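Local coordinates for phosphate-specific transport system accessory protein PhoU homolog (Pseudomonas aeruginosa, PDB 4Q25) that probably takes part, as a homodimeric all-helical accessory protein, in the regulation of phosphate uptake, at residues K139-Q142 with E143-A147; L87-I90 with I91-K95; I98-E101 with R102-D105. All blocks are in the same frame, centred on the assembly; numbering follows the deposited sequence.

Contact 1: K139-Q142 with E143-A147; sequences KMVQ and EALDA
Lys139 and Glu143 meet through two different first torsions: CG of Lys139 stands trans to its own backbone N (chi1 -159°), while CG of Glu143 lies trans to its carbonyl carbon (chi1 -75°). Both chains run extended beyond CG and slant across one another one helical turn apart, with Lys139 CE 3.8 Å from Glu143 OE2. The charged ends do not close into an ion pair, since Lys139 NZ remains 4.9 Å from Glu143 OE2; any attraction between them is therefore probably a diffuse one at the helix surface.

On another side of the turn, Val141 and Leu145 point the same way, and Val141 CG1 lies 4.0 Å alongside Leu145 CD1. Four successive i to i+4 backbone bonds carry this spacing. Glu143 N meets Lys139 O at 2.9 Å, and the shortest of the series joins Asp146 N to Gln142 O at 2.7 Å with an N-H...O angle of 164°. The four unbroken bonds are consistent with a regular helix through these residues.

Asp146 turns away to a salt bridge with Arg150. Within the bundle, helix 127-149 offers Met140 to Asp163 and Val166 of helix 153-183, Val141 to Ile204 and Ala208 of helix 188-220, and Leu145 to Glu34 of helix 15-45.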
ATOM      1  N   LYS A 139      -6.799 -17.322   3.150  1.00 40.23           N
ATOM      2  CA  LYS A 139      -7.469 -18.151   2.150  1.00 43.42           C
ATOM      3  C   LYS A 139      -7.591 -17.416   0.824  1.00 37.30           C
ATOM      4  O   LYS A 139      -7.222 -17.934  -0.199  1.00 41.56           O
ATOM      5  CB  LYS A 139      -8.852 -18.659   2.593  1.00 44.80           C
ATOM      6  CG  LYS A 139      -9.271 -19.902   1.781  1.00 52.34           C
ATOM      7  CD  LYS A 139     -10.664 -20.431   2.110  1.00 59.83           C
ATOM      8  CE  LYS A 139     -10.906 -21.832   1.506  1.00 64.89           C
ATOM      9  NZ  LYS A 139     -11.861 -22.684   2.297  1.00 66.87           N
ATOM     10  N   MET A 140      -8.091 -16.203   0.865  1.00 38.34           N
ATOM     11  CA  MET A 140      -8.098 -15.319  -0.306  1.00 40.18           C
ATOM     12  C   MET A 140      -6.753 -15.273  -1.033  1.00 41.90           C
ATOM     13  O   MET A 140      -6.727 -15.268  -2.259  1.00 43.06           O
ATOM     14  CB  MET A 140      -8.495 -13.908   0.088  1.00 39.78           C
ATOM     15  CG  MET A 140      -9.947 -13.792   0.507  1.00 39.51           C
ATOM     16  SD  MET A 140     -10.398 -12.145   1.028  1.00 42.18           S
ATOM     17  CE  MET A 140     -10.269 -11.240  -0.497  1.00 42.13           C
ATOM     18  N   VAL A 141      -5.646 -15.265  -0.296  1.00 40.42           N
ATOM     19  CA  VAL A 141      -4.331 -15.271  -0.924  1.00 39.82           C
ATOM     20  C   VAL A 141      -4.046 -16.597  -1.628  1.00 40.00           C
ATOM     21  O   VAL A 141      -3.679 -16.571  -2.792  1.00 38.90           O
ATOM     22  CB  VAL A 141      -3.199 -14.960   0.078  1.00 38.73           C
ATOM     23  CG1 VAL A 141      -1.830 -15.252  -0.525  1.00 36.75           C
ATOM     24  CG2 VAL A 141      -3.262 -13.516   0.502  1.00 37.53           C
ATOM     25  N   GLN A 142      -4.199 -17.730  -0.929  1.00 42.98           N
ATOM     26  CA  GLN A 142      -4.083 -19.074  -1.535  1.00 42.97           C
ATOM     27  C   GLN A 142      -4.909 -19.159  -2.821  1.00 42.08           C
ATOM     28  O   GLN A 142      -4.423 -19.597  -3.843  1.00 39.92           O
ATOM     29  CB  GLN A 142      -4.589 -20.212  -0.641  1.00 51.65           C
ATOM     30  CG  GLN A 142      -4.294 -20.165   0.854  1.00 62.27           C
ATOM     31  CD  GLN A 142      -4.888 -21.372   1.609  1.00 71.02           C
ATOM     32  OE1 GLN A 142      -5.192 -22.407   0.987  1.00 72.97           O
ATOM     33  NE2 GLN A 142      -5.067 -21.240   2.953  1.00 64.30           N
ATOM     34  N   GLU A 143      -6.149 -18.705  -2.756  1.00 40.69           N
ATOM     35  CA  GLU A 143      -7.094 -18.863  -3.855  1.00 46.42           C
ATOM     36  C   GLU A 143      -6.701 -18.011  -5.057  1.00 49.13           C
ATOM     37  O   GLU A 143      -6.716 -18.492  -6.197  1.00 52.22           O
ATOM     38  CB  GLU A 143      -8.539 -18.554  -3.404  1.00 44.22           C
ATOM     39  CG  GLU A 143      -9.148 -19.681  -2.550  1.00 50.49           C
ATOM     40  CD  GLU A 143     -10.577 -19.418  -2.086  1.00 47.82           C
ATOM     41  OE1 GLU A 143     -10.951 -18.275  -1.792  1.00 50.10           O
ATOM     42  OE2 GLU A 143     -11.344 -20.375  -1.982  1.00 63.55           O
ATOM     43  N   ALA A 144      -6.344 -16.759  -4.810  1.00 44.14           N
ATOM     44  CA  ALA A 144      -5.843 -15.907  -5.879  1.00 44.15           C
ATOM     45  C   ALA A 144      -4.613 -16.541  -6.557  1.00 44.30           C
ATOM     46  O   ALA A 144      -4.504 -16.504  -7.773  1.00 40.57           O
ATOM     47  CB  ALA A 144      -5.508 -14.539  -5.346  1.00 43.40           C
ATOM     48  N   LEU A 145      -3.708 -17.130  -5.771  1.00 43.49           N
ATOM     49  CA  LEU A 145      -2.530 -17.789  -6.335  1.00 43.27           C
ATOM     50  C   LEU A 145      -2.937 -19.039  -7.074  1.00 48.11           C
ATOM     51  O   LEU A 145      -2.435 -19.301  -8.167  1.00 47.22           O
ATOM     52  CB  LEU A 145      -1.510 -18.160  -5.263  1.00 40.79           C
ATOM     53  CG  LEU A 145      -0.901 -16.956  -4.545  1.00 44.11           C
ATOM     54  CD1 LEU A 145      -0.015 -17.396  -3.394  1.00 44.19           C
ATOM     55  CD2 LEU A 145      -0.116 -16.123  -5.524  1.00 41.12           C
ATOM     56  N   ASP A 146      -3.824 -19.833  -6.475  1.00 49.45           N
ATOM     57  CA  ASP A 146      -4.313 -21.025  -7.163  1.00 54.35           C
ATOM     58  C   ASP A 146      -4.998 -20.595  -8.492  1.00 45.41           C
ATOM     59  O   ASP A 146      -4.848 -21.243  -9.498  1.00 47.69           O
ATOM     60  CB  ASP A 146      -5.214 -21.883  -6.238  1.00 53.87           C
ATOM     61  CG  ASP A 146      -5.890 -23.060  -6.981  1.00 64.11           C
ATOM     62  OD1 ASP A 146      -5.221 -24.080  -7.304  1.00 56.88           O
ATOM     63  OD2 ASP A 146      -7.111 -22.951  -7.246  1.00 63.55           O
ATOM     64  N   ALA A 147      -5.695 -19.466  -8.481  1.00 46.79           N
ATOM     65  CA  ALA A 147      -6.424 -18.981  -9.644  1.00 46.52           C
ATOM     66  C   ALA A 147      -5.476 -18.556 -10.744  1.00 54.80           C
ATOM     67  O   ALA A 147      -5.663 -18.903 -11.896  1.00 56.27           O
ATOM     68  CB  ALA A 147      -7.321 -17.822  -9.272  1.00 46.95           C
TER

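Contact 2: L87-I90 with I91-K95; sequences LRLI and ISISK
Arg88 O accepts the backbone N-H of Ser92 at 2.9 Å, and Ser92 OG lies 3.1 Å from the same Arg88 O. The backbone bond is moderately bent, with an N-H...O angle of 149°. The hydroxyl contact is not settled as a bond, because Leu214 O of helix 188-220 is also an acceptor for Ser92 OG. A chi1 of -76° sets that hydroxyl beside its own backbone N, which folds it back over the preceding turn of helix. The strongest polar partner of the Arg88 guanidinium lies outside this turn: its NH2 bonds to Leu218 O.

Two apolar pairs, each spaced four residues apart, occupy other sides of the helix. The tighter is Leu87 with Ile91: the Ile91 CD1 methyl reaches back to the branch point of the leucine, 3.7 Å from Leu87 CG, and both leucine methyls lie only slightly farther from it. Leu89 and Ile93 repeat the pattern more loosely, with Leu89 CG 4.1 Å from Ile93 CD1. In both pairs the isoleucine arm runs back along the helix and crosses the leucine at a slant.

The two pairs serve different neighbours. Leu87 and Ile91 pack on Ala78 and Val74 of the second subunit, where Lys95 also forms a salt bridge to Asp70 of that subunit. Leu89 and Ile93 both touch Phe148, and Ile93 also meets Val22 and Leu26 of helix 15-45. Here one apolar row faces the chain's own helices and the other faces the partner chain, as a helix that takes part in both the PhoU helical bundle and the homodimer contact would require.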
ATOM      1  N   LEU A  87       1.554 -10.942 -23.290  1.00 64.41           N
ATOM      2  CA  LEU A  87       1.778  -9.666 -22.732  1.00 63.02           C
ATOM      3  C   LEU A  87       0.898  -9.543 -21.518  1.00 61.31           C
ATOM      4  O   LEU A  87       1.301  -9.045 -20.518  1.00 59.74           O
ATOM      5  CB  LEU A  87       1.492  -8.587 -23.742  1.00 58.89           C
ATOM      6  CG  LEU A  87       1.618  -7.221 -23.128  1.00 61.46           C
ATOM      7  CD1 LEU A  87       3.077  -6.895 -22.928  1.00 61.06           C
ATOM      8  CD2 LEU A  87       0.941  -6.200 -23.993  1.00 63.80           C
ATOM      9  N   ARG A  88      -0.311 -10.035 -21.595  1.00 60.33           N
ATOM     10  CA  ARG A  88      -1.181  -9.925 -20.457  1.00 64.85           C
ATOM     11  C   ARG A  88      -0.565 -10.657 -19.262  1.00 62.13           C
ATOM     12  O   ARG A  88      -0.669 -10.227 -18.148  1.00 60.58           O
ATOM     13  CB  ARG A  88      -2.564 -10.448 -20.804  1.00 68.24           C
ATOM     14  CG  ARG A  88      -3.304  -9.598 -21.811  1.00 64.77           C
ATOM     15  CD  ARG A  88      -4.801  -9.717 -21.674  1.00 64.31           C
ATOM     16  NE  ARG A  88      -5.245 -11.092 -21.689  1.00 63.24           N
ATOM     17  CZ  ARG A  88      -5.436 -11.780 -22.789  1.00 64.49           C
ATOM     18  NH1 ARG A  88      -5.193 -11.219 -23.944  1.00 73.16           N
ATOM     19  NH2 ARG A  88      -5.832 -13.024 -22.738  1.00 65.75           N
ATOM     20  N   LEU A  89       0.087 -11.765 -19.518  1.00 53.96           N
ATOM     21  CA  LEU A  89       0.683 -12.570 -18.457  1.00 57.83           C
ATOM     22  C   LEU A  89       1.860 -11.886 -17.757  1.00 57.74           C
ATOM     23  O   LEU A  89       1.911 -11.849 -16.538  1.00 58.36           O
ATOM     24  CB  LEU A  89       1.130 -13.932 -18.982  1.00 55.50           C
ATOM     25  CG  LEU A  89       1.785 -14.871 -17.959  1.00 61.02           C
ATOM     26  CD1 LEU A  89       0.784 -15.390 -16.926  1.00 62.50           C
ATOM     27  CD2 LEU A  89       2.445 -16.030 -18.672  1.00 59.83           C
ATOM     28  N   ILE A  90       2.816 -11.388 -18.530  1.00 58.16           N
ATOM     29  CA  ILE A  90       3.931 -10.612 -17.990  1.00 53.16           C
ATOM     30  C   ILE A  90       3.420  -9.411 -17.184  1.00 54.62           C
ATOM     31  O   ILE A  90       3.923  -9.108 -16.107  1.00 51.22           O
ATOM     32  CB  ILE A  90       4.830 -10.070 -19.107  1.00 53.80           C
ATOM     33  CG1 ILE A  90       5.461 -11.211 -19.899  1.00 53.05           C
ATOM     34  CG2 ILE A  90       5.915  -9.146 -18.550  1.00 51.73           C
ATOM     35  CD1 ILE A  90       6.472 -12.002 -19.111  1.00 60.55           C
ATOM     36  N   ILE A  91       2.426  -8.723 -17.717  1.00 51.89           N
ATOM     37  CA  ILE A  91       1.859  -7.583 -17.030  1.00 52.77           C
ATOM     38  C   ILE A  91       1.182  -7.991 -15.723  1.00 52.75           C
ATOM     39  O   ILE A  91       1.263  -7.269 -14.746  1.00 55.91           O
ATOM     40  CB  ILE A  91       0.875  -6.826 -17.936  1.00 56.03           C
ATOM     41  CG1 ILE A  91       1.672  -6.101 -19.040  1.00 63.27           C
ATOM     42  CG2 ILE A  91       0.019  -5.837 -17.142  1.00 56.20           C
ATOM     43  CD1 ILE A  91       0.820  -5.304 -20.014  1.00 63.42           C
ATOM     44  N   SER A  92       0.494  -9.122 -15.729  1.00 52.91           N
ATOM     45  CA  SER A  92      -0.166  -9.631 -14.541  1.00 54.06           C
ATOM     46  C   SER A  92       0.872 -10.042 -13.518  1.00 50.14           C
ATOM     47  O   SER A  92       0.657  -9.906 -12.324  1.00 47.34           O
ATOM     48  CB  SER A  92      -1.057 -10.831 -14.882  1.00 57.40           C
ATOM     49  OG  SER A  92      -2.238 -10.361 -15.507  1.00 63.40           O
ATOM     50  N   ILE A  93       2.005 -10.541 -13.988  1.00 44.83           N
ATOM     51  CA  ILE A  93       3.055 -10.939 -13.070  1.00 44.74           C
ATOM     52  C   ILE A  93       3.696  -9.716 -12.408  1.00 47.44           C
ATOM     53  O   ILE A  93       3.829  -9.658 -11.178  1.00 43.05           O
ATOM     54  CB  ILE A  93       4.104 -11.787 -13.758  1.00 41.25           C
ATOM     55  CG1 ILE A  93       3.539 -13.180 -14.012  1.00 46.02           C
ATOM     56  CG2 ILE A  93       5.355 -11.891 -12.900  1.00 45.13           C
ATOM     57  CD1 ILE A  93       4.397 -14.074 -14.885  1.00 49.09           C
ATOM     58  N   SER A  94       4.085  -8.732 -13.205  1.00 44.51           N
ATOM     59  CA  SER A  94       4.821  -7.616 -12.641  1.00 45.56           C
ATOM     60  C   SER A  94       3.945  -6.801 -11.699  1.00 37.94           C
ATOM     61  O   SER A  94       4.421  -6.306 -10.714  1.00 44.36           O
ATOM     62  CB  SER A  94       5.444  -6.740 -13.731  1.00 48.84           C
ATOM     63  OG  SER A  94       4.469  -5.961 -14.360  1.00 50.74           O
ATOM     64  N   LYS A  95       2.664  -6.680 -11.976  1.00 36.23           N
ATOM     65  CA  LYS A  95       1.791  -5.970 -11.060  1.00 41.14           C
ATOM     66  C   LYS A  95       1.503  -6.793  -9.817  1.00 43.77           C
ATOM     67  O   LYS A  95       1.334  -6.245  -8.739  1.00 45.61           O
ATOM     68  CB  LYS A  95       0.488  -5.559 -11.731  1.00 45.84           C
ATOM     69  CG  LYS A  95       0.714  -4.411 -12.695  1.00 51.36           C
ATOM     70  CD  LYS A  95      -0.564  -3.822 -13.240  1.00 57.39           C
ATOM     71  CE  LYS A  95      -0.219  -2.640 -14.138  1.00 59.78           C
ATOM     72  NZ  LYS A  95      -1.421  -2.276 -14.906  1.00 65.71           N
TER

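Contact 3: I98-E101 with R102-D105; sequences IDLE and RIGD
Glu101 and Arg102, adjacent in sequence, set their flat groups almost perpendicular, the carboxylate and guanidinium planes standing 86° apart. One oxygen does the gripping: Glu101 OE1 lies 2.8 Å from Arg102 NE, a salt bridge with an N-H...O angle of 141°. The oxygen sits at the guanidinium edge but is tilted 22° from its plane. A second, weak bond from Arg102 NH2 reaches the same Glu101 OE1 at 3.2 Å, so this is a forked grip on one oxygen and not a paired two-oxygen bridge.

Bends in both chains make the meeting possible. Glu101 turns sharply at chi2, and Arg102 folds at both chi2 and chi3, so that its head swings round to its sequence neighbour. Glu101 OE2 has its own partner, Asn63 ND2, which would help fix the rotation of the carboxylate.

Ile98 and Arg102 lie side by side, pointing the same way. The Ile98 CG2 methyl covers one guanidinium face near its rim, 4.1 Å from Arg102 NH1. On the apolar side, Leu100 CD2 approaches Ile103 CD1 at 4.2 Å. Beneath all of these runs the helical ladder, including Ile103 N to Asp99 O at 2.9 Å and Asp105 N to Glu101 O at 2.9 Å. Asp99 OD1 is hydrogen-bonded to His207, and Asp105 OD2 forms a salt bridge with Lys109.

Around this part of helix 84-120, Leu100 packs on Leu26 and Met29 of helix 15-45, and Ile103 on Val33 and Val37. Helix 188-220 supplies Ile211 and His207, helix 59-78 meets Glu101 through Glu66, and Asn210 of the second subunit packs on Arg102.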
ATOM      1  N   ILE A  98       4.030  -6.744  -6.800  1.00 37.09           N
ATOM      2  CA  ILE A  98       3.811  -5.586  -5.965  1.00 39.76           C
ATOM      3  C   ILE A  98       2.787  -5.937  -4.885  1.00 39.76           C
ATOM      4  O   ILE A  98       3.025  -5.673  -3.703  1.00 36.09           O
ATOM      5  CB  ILE A  98       3.307  -4.362  -6.752  1.00 41.73           C
ATOM      6  CG1 ILE A  98       4.269  -3.988  -7.903  1.00 46.49           C
ATOM      7  CG2 ILE A  98       3.211  -3.163  -5.838  1.00 44.91           C
ATOM      8  CD1 ILE A  98       3.659  -2.989  -8.885  1.00 51.47           C
ATOM      9  N   ASP A  99       1.681  -6.554  -5.294  1.00 35.91           N
ATOM     10  CA  ASP A  99       0.675  -7.037  -4.342  1.00 36.64           C
ATOM     11  C   ASP A  99       1.234  -8.038  -3.331  1.00 33.36           C
ATOM     12  O   ASP A  99       0.961  -7.926  -2.145  1.00 30.89           O
ATOM     13  CB  ASP A  99      -0.552  -7.591  -5.058  1.00 34.34           C
ATOM     14  CG  ASP A  99      -1.352  -6.497  -5.784  1.00 36.25           C
ATOM     15  OD1 ASP A  99      -1.731  -5.483  -5.181  1.00 38.24           O
ATOM     16  OD2 ASP A  99      -1.635  -6.663  -6.979  1.00 40.76           O
ATOM     17  N   LEU A 100       2.068  -8.967  -3.789  1.00 35.00           N
ATOM     18  CA  LEU A 100       2.689  -9.927  -2.891  1.00 34.20           C
ATOM     19  C   LEU A 100       3.642  -9.260  -1.948  1.00 37.47           C
ATOM     20  O   LEU A 100       3.730  -9.645  -0.796  1.00 35.45           O
ATOM     21  CB  LEU A 100       3.406 -11.045  -3.655  1.00 36.91           C
ATOM     22  CG  LEU A 100       2.437 -11.932  -4.432  1.00 40.54           C
ATOM     23  CD1 LEU A 100       3.212 -12.982  -5.209  1.00 37.16           C
ATOM     24  CD2 LEU A 100       1.414 -12.567  -3.496  1.00 42.53           C
ATOM     25  N   GLU A 101       4.378  -8.271  -2.437  1.00 37.79           N
ATOM     26  CA  GLU A 101       5.269  -7.544  -1.588  1.00 37.96           C
ATOM     27  C   GLU A 101       4.484  -6.788  -0.502  1.00 38.12           C
ATOM     28  O   GLU A 101       4.838  -6.807   0.660  1.00 34.95           O
ATOM     29  CB  GLU A 101       6.122  -6.590  -2.409  1.00 43.54           C
ATOM     30  CG  GLU A 101       7.377  -6.125  -1.684  1.00 45.22           C
ATOM     31  CD  GLU A 101       7.132  -4.907  -0.806  1.00 52.66           C
ATOM     32  OE1 GLU A 101       6.115  -4.188  -1.011  1.00 55.08           O
ATOM     33  OE2 GLU A 101       7.972  -4.662   0.097  1.00 59.23           O
ATOM     34  N   ARG A 102       3.415  -6.111  -0.891  1.00 41.00           N
ATOM     35  CA  ARG A 102       2.609  -5.369   0.071  1.00 39.01           C
ATOM     36  C   ARG A 102       1.924  -6.304   1.073  1.00 37.84           C
ATOM     37  O   ARG A 102       1.753  -5.943   2.213  1.00 35.56           O
ATOM     38  CB  ARG A 102       1.568  -4.508  -0.618  1.00 38.62           C
ATOM     39  CG  ARG A 102       2.119  -3.392  -1.479  1.00 40.55           C
ATOM     40  CD  ARG A 102       2.823  -2.322  -0.679  1.00 44.46           C
ATOM     41  NE  ARG A 102       4.218  -2.180  -1.141  1.00 56.55           N
ATOM     42  CZ  ARG A 102       4.621  -1.366  -2.117  1.00 52.46           C
ATOM     43  NH1 ARG A 102       3.761  -0.598  -2.742  1.00 50.49           N
ATOM     44  NH2 ARG A 102       5.895  -1.330  -2.478  1.00 56.94           N
ATOM     45  N   ILE A 103       1.556  -7.509   0.650  1.00 37.77           N
ATOM     46  CA  ILE A 103       1.021  -8.497   1.577  1.00 37.77           C
ATOM     47  C   ILE A 103       2.077  -8.888   2.624  1.00 38.91           C
ATOM     48  O   ILE A 103       1.757  -9.004   3.807  1.00 37.29           O
ATOM     49  CB  ILE A 103       0.507  -9.727   0.835  1.00 35.00           C
ATOM     50  CG1 ILE A 103      -0.761  -9.381   0.089  1.00 37.82           C
ATOM     51  CG2 ILE A 103       0.236 -10.882   1.770  1.00 36.03           C
ATOM     52  CD1 ILE A 103      -1.178 -10.436  -0.937  1.00 35.10           C
ATOM     53  N   GLY A 104       3.311  -9.114   2.173  1.00 36.25           N
ATOM     54  CA  GLY A 104       4.432  -9.458   3.047  1.00 33.12           C
ATOM     55  C   GLY A 104       4.770  -8.335   4.015  1.00 36.27           C
ATOM     56  O   GLY A 104       5.045  -8.573   5.207  1.00 36.35           O
ATOM     57  N   ASP A 105       4.732  -7.101   3.529  1.00 34.11           N
ATOM     58  CA  ASP A 105       4.940  -5.978   4.405  1.00 42.22           C
ATOM     59  C   ASP A 105       3.832  -5.844   5.478  1.00 41.42           C
ATOM     60  O   ASP A 105       4.128  -5.559   6.624  1.00 36.13           O
ATOM     61  CB  ASP A 105       5.054  -4.675   3.620  1.00 47.14           C
ATOM     62  CG  ASP A 105       5.423  -3.505   4.517  1.00 54.44           C
ATOM     63  OD1 ASP A 105       6.469  -3.559   5.234  1.00 53.65           O
ATOM     64  OD2 ASP A 105       4.641  -2.541   4.524  1.00 56.81           O
TER

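From the N terminus the chain comes first to contact 2, then to contact 3, both on helix 84-120, and finally to contact 1 on helix 127-149, the next helix. Each is an uninterrupted piece of helix, so none closes a loop; they follow in series without nesting or crossing. Contacts 2 and 3, with centres about 16 Å apart, are separated by two residues of one helix, do not otherwise touch, and both reach the second subunit. Contacts 1 and 3 lie in different PhoU domains yet meet directly, Val141 CG2 lying 4.0 Å from Ile103 CD1, an apolar contact between helix 84-120 and helix 127-149. Contact 2 stays about 9 Å from contact 1 at the nearest atoms.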